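Long-range contact in beta-hexosaminidase LpqI (PDB 6GFV), which cleaves terminal beta-1,4-linked N-acetylglucosamine from peptidoglycan fragments, a step in recycling the mycobacterial cell wall: residues V206-V217 / G253-F261. Residues are numbered along the deposited sequence; the frame is centred on the assembly and turned at random.
Sequences VGDDLVPYRTLV and GTGYGAPPF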
# COMPACT_ATOMS: atom_id res chain seq x y z
N VAL A 206 19.39 9.95 -1.20
CA VAL A 206 20.19 8.83 -0.71
C VAL A 206 20.81 9.11 0.66
O VAL A 206 20.95 8.20 1.48
CB VAL A 206 21.32 8.47 -1.71
CG1 VAL A 206 22.30 7.49 -1.09
CG2 VAL A 206 20.75 7.91 -3.01
N GLY A 207 21.16 10.36 0.92
CA GLY A 207 21.76 10.73 2.18
C GLY A 207 20.78 11.25 3.23
O GLY A 207 21.18 11.59 4.34
N ASP A 208 19.50 11.29 2.90
CA ASP A 208 18.51 11.88 3.80
C ASP A 208 17.19 11.10 3.77
O ASP A 208 16.95 10.24 4.61
CB ASP A 208 18.28 13.35 3.41
CG ASP A 208 17.55 14.15 4.48
OD1 ASP A 208 17.02 13.55 5.42
OD2 ASP A 208 17.48 15.38 4.37
N ASP A 209 16.35 11.37 2.78
CA ASP A 209 14.98 10.83 2.77
C ASP A 209 14.94 9.30 2.75
O ASP A 209 14.03 8.70 3.28
CB ASP A 209 14.20 11.38 1.58
CG ASP A 209 14.16 12.91 1.57
OD1 ASP A 209 15.25 13.53 1.57
OD2 ASP A 209 13.06 13.49 1.55
N LEU A 210 15.96 8.68 2.14
CA LEU A 210 15.98 7.23 1.95
C LEU A 210 16.62 6.47 3.11
O LEU A 210 16.51 5.25 3.18
CB LEU A 210 16.71 6.90 0.64
CG LEU A 210 15.86 7.16 -0.62
CD1 LEU A 210 16.67 7.12 -1.93
CD2 LEU A 210 14.70 6.17 -0.66
N VAL A 211 17.29 7.18 4.01
CA VAL A 211 17.99 6.54 5.12
C VAL A 211 17.10 5.66 6.07
O VAL A 211 17.52 4.57 6.43
CB VAL A 211 18.75 7.61 5.96
CG1 VAL A 211 19.29 7.02 7.25
CG2 VAL A 211 19.88 8.23 5.12
N PRO A 212 15.89 6.13 6.45
CA PRO A 212 15.01 5.23 7.22
C PRO A 212 14.76 3.88 6.54
O PRO A 212 14.75 2.88 7.23
CB PRO A 212 13.71 6.04 7.34
CG PRO A 212 14.17 7.43 7.34
CD PRO A 212 15.28 7.46 6.31
N TYR A 213 14.58 3.86 5.23
CA TYR A 213 14.30 2.60 4.55
C TYR A 213 15.42 1.56 4.71
O TYR A 213 15.13 0.38 4.76
CB TYR A 213 14.01 2.83 3.06
CG TYR A 213 12.69 3.54 2.76
CD1 TYR A 213 11.51 2.83 2.61
CD2 TYR A 213 12.65 4.91 2.62
CE1 TYR A 213 10.31 3.49 2.34
CE2 TYR A 213 11.46 5.57 2.34
CZ TYR A 213 10.30 4.86 2.19
OH TYR A 213 9.15 5.55 1.93
N ARG A 214 16.68 1.99 4.78
CA ARG A 214 17.82 1.03 4.85
C ARG A 214 17.64 -0.02 5.94
O ARG A 214 18.03 -1.16 5.77
CB ARG A 214 19.15 1.75 5.08
CG ARG A 214 19.55 2.78 4.03
CD ARG A 214 20.88 3.44 4.44
NE ARG A 214 21.26 4.54 3.57
CZ ARG A 214 22.19 5.44 3.86
NH1 ARG A 214 22.82 5.38 5.01
NH2 ARG A 214 22.46 6.40 2.99
N THR A 215 17.05 0.37 7.07
CA THR A 215 16.84 -0.59 8.14
C THR A 215 15.38 -1.07 8.25
O THR A 215 15.15 -2.18 8.67
CB THR A 215 17.29 -0.01 9.49
OG1 THR A 215 16.49 1.12 9.82
CG2 THR A 215 18.74 0.45 9.43
N LEU A 216 14.41 -0.26 7.84
CA LEU A 216 13.02 -0.68 8.06
C LEU A 216 12.51 -1.73 7.06
O LEU A 216 11.57 -2.47 7.36
CB LEU A 216 12.09 0.53 8.06
CG LEU A 216 12.32 1.55 9.17
CD1 LEU A 216 11.19 2.56 9.18
CD2 LEU A 216 12.46 0.88 10.53
N VAL A 217 13.11 -1.80 5.87
CA VAL A 217 12.64 -2.75 4.87
C VAL A 217 13.02 -4.19 5.21
O VAL A 217 12.51 -5.12 4.60
CB VAL A 217 13.18 -2.43 3.45
CG1 VAL A 217 12.85 -1.01 3.04
CG2 VAL A 217 14.68 -2.70 3.35
N GLY A 253 18.37 -2.30 -3.70
CA GLY A 253 18.84 -1.69 -2.46
C GLY A 253 20.23 -1.05 -2.51
O GLY A 253 20.43 0.02 -1.95
N THR A 254 21.18 -1.73 -3.16
CA THR A 254 22.57 -1.30 -3.23
C THR A 254 22.76 0.20 -3.45
O THR A 254 23.52 0.84 -2.74
CB THR A 254 23.30 -2.03 -4.38
OG1 THR A 254 23.18 -3.45 -4.20
CG2 THR A 254 24.78 -1.64 -4.44
N GLY A 255 22.03 0.76 -4.40
CA GLY A 255 22.18 2.16 -4.76
C GLY A 255 21.87 3.20 -3.68
O GLY A 255 22.28 4.34 -3.82
N TYR A 256 21.14 2.83 -2.64
CA TYR A 256 20.95 3.78 -1.54
C TYR A 256 21.39 3.20 -0.18
O TYR A 256 20.98 3.69 0.86
CB TYR A 256 19.49 4.27 -1.49
CG TYR A 256 18.43 3.30 -0.98
CD1 TYR A 256 17.81 2.41 -1.84
CD2 TYR A 256 18.02 3.33 0.35
CE1 TYR A 256 16.83 1.55 -1.38
CE2 TYR A 256 17.05 2.46 0.82
CZ TYR A 256 16.46 1.58 -0.04
OH TYR A 256 15.49 0.72 0.43
N GLY A 257 22.24 2.18 -0.23
CA GLY A 257 22.81 1.58 0.97
C GLY A 257 21.94 0.59 1.74
O GLY A 257 22.11 0.43 2.94
N ALA A 258 21.04 -0.09 1.04
CA ALA A 258 20.10 -1.02 1.65
C ALA A 258 20.24 -2.43 1.10
O ALA A 258 20.67 -2.62 -0.02
CB ALA A 258 18.68 -0.53 1.43
N PRO A 259 19.87 -3.44 1.90
CA PRO A 259 19.74 -4.79 1.36
C PRO A 259 18.58 -4.85 0.35
O PRO A 259 17.83 -3.90 0.28
CB PRO A 259 19.46 -5.64 2.60
CG PRO A 259 19.04 -4.71 3.61
CD PRO A 259 19.66 -3.40 3.35
N PRO A 260 18.46 -5.92 -0.43
CA PRO A 260 17.37 -5.97 -1.42
C PRO A 260 16.00 -6.13 -0.76
O PRO A 260 15.97 -6.61 0.37
CB PRO A 260 17.71 -7.20 -2.27
CG PRO A 260 19.09 -7.58 -1.90
CD PRO A 260 19.34 -7.10 -0.52
N PHE A 261 14.91 -5.74 -1.43
CA PHE A 261 13.56 -5.89 -0.88
C PHE A 261 12.68 -6.75 -1.77
O PHE A 261 12.44 -6.41 -2.92
CB PHE A 261 12.87 -4.53 -0.68
CG PHE A 261 11.49 -4.62 -0.09
CD1 PHE A 261 11.30 -5.05 1.21
CD2 PHE A 261 10.37 -4.28 -0.84
CE1 PHE A 261 10.01 -5.13 1.75
CE2 PHE A 261 9.09 -4.37 -0.31
CZ PHE A 261 8.92 -4.78 0.99
O HOH W 1 14.98 -6.46 2.93
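Y256 pushes its ring in against the helix 211-216 and the turn that leads into it, and most of the apolar contact gathers round it. With chi1 at 73°, its CG sits between its own backbone N and carbonyl carbon, and the ring runs inward past L210 and Y213. L210 meets it at about a right angle, its CB 3.8 Å from Y256 CD2 and its CD2 over one face. A258 CB lies over the opposite face, offset toward the rim, while the R214 backbone N sits at the ring's edge. Farther along, Y213 CB lies 3.7 Å from Y256 OH, and V206 closes on the other end, its CG2 4.1 Å from Y256 CB. L249 and L250 of helix 244-252 pack on the same tyrosine.

The polar link is made by R214, whose chain is extended from CG to NE. NE donates to Y256 O at 2.9 Å, a bent bond (134° at the hydrogen) whose acceptor lies 30° out of the guanidinium plane. NH2 gives V206 O a weak bond of 2.8 Å, so one side chain joins the start of 206-217, the helix and the loop. V211 CG2 lies over the centre of one guanidinium face. G257, at positive phi, brings its O to 3.6 Å from R214 CD.

At the far end V217 packs its CB 3.9 Å from F261 CD1, and V217 O comes to that ring's edge. A water bridges V217 O, weakly, and P260 O.

The Y213 side chain is about 6 Å from that of K180, a substrate-binding residue by similarity. The contact joins successive beta-alpha connections of the family 3 TIM barrel: helix 211-216 leads into strand 223-230, and the loop after helix 244-252 into strand 265-267.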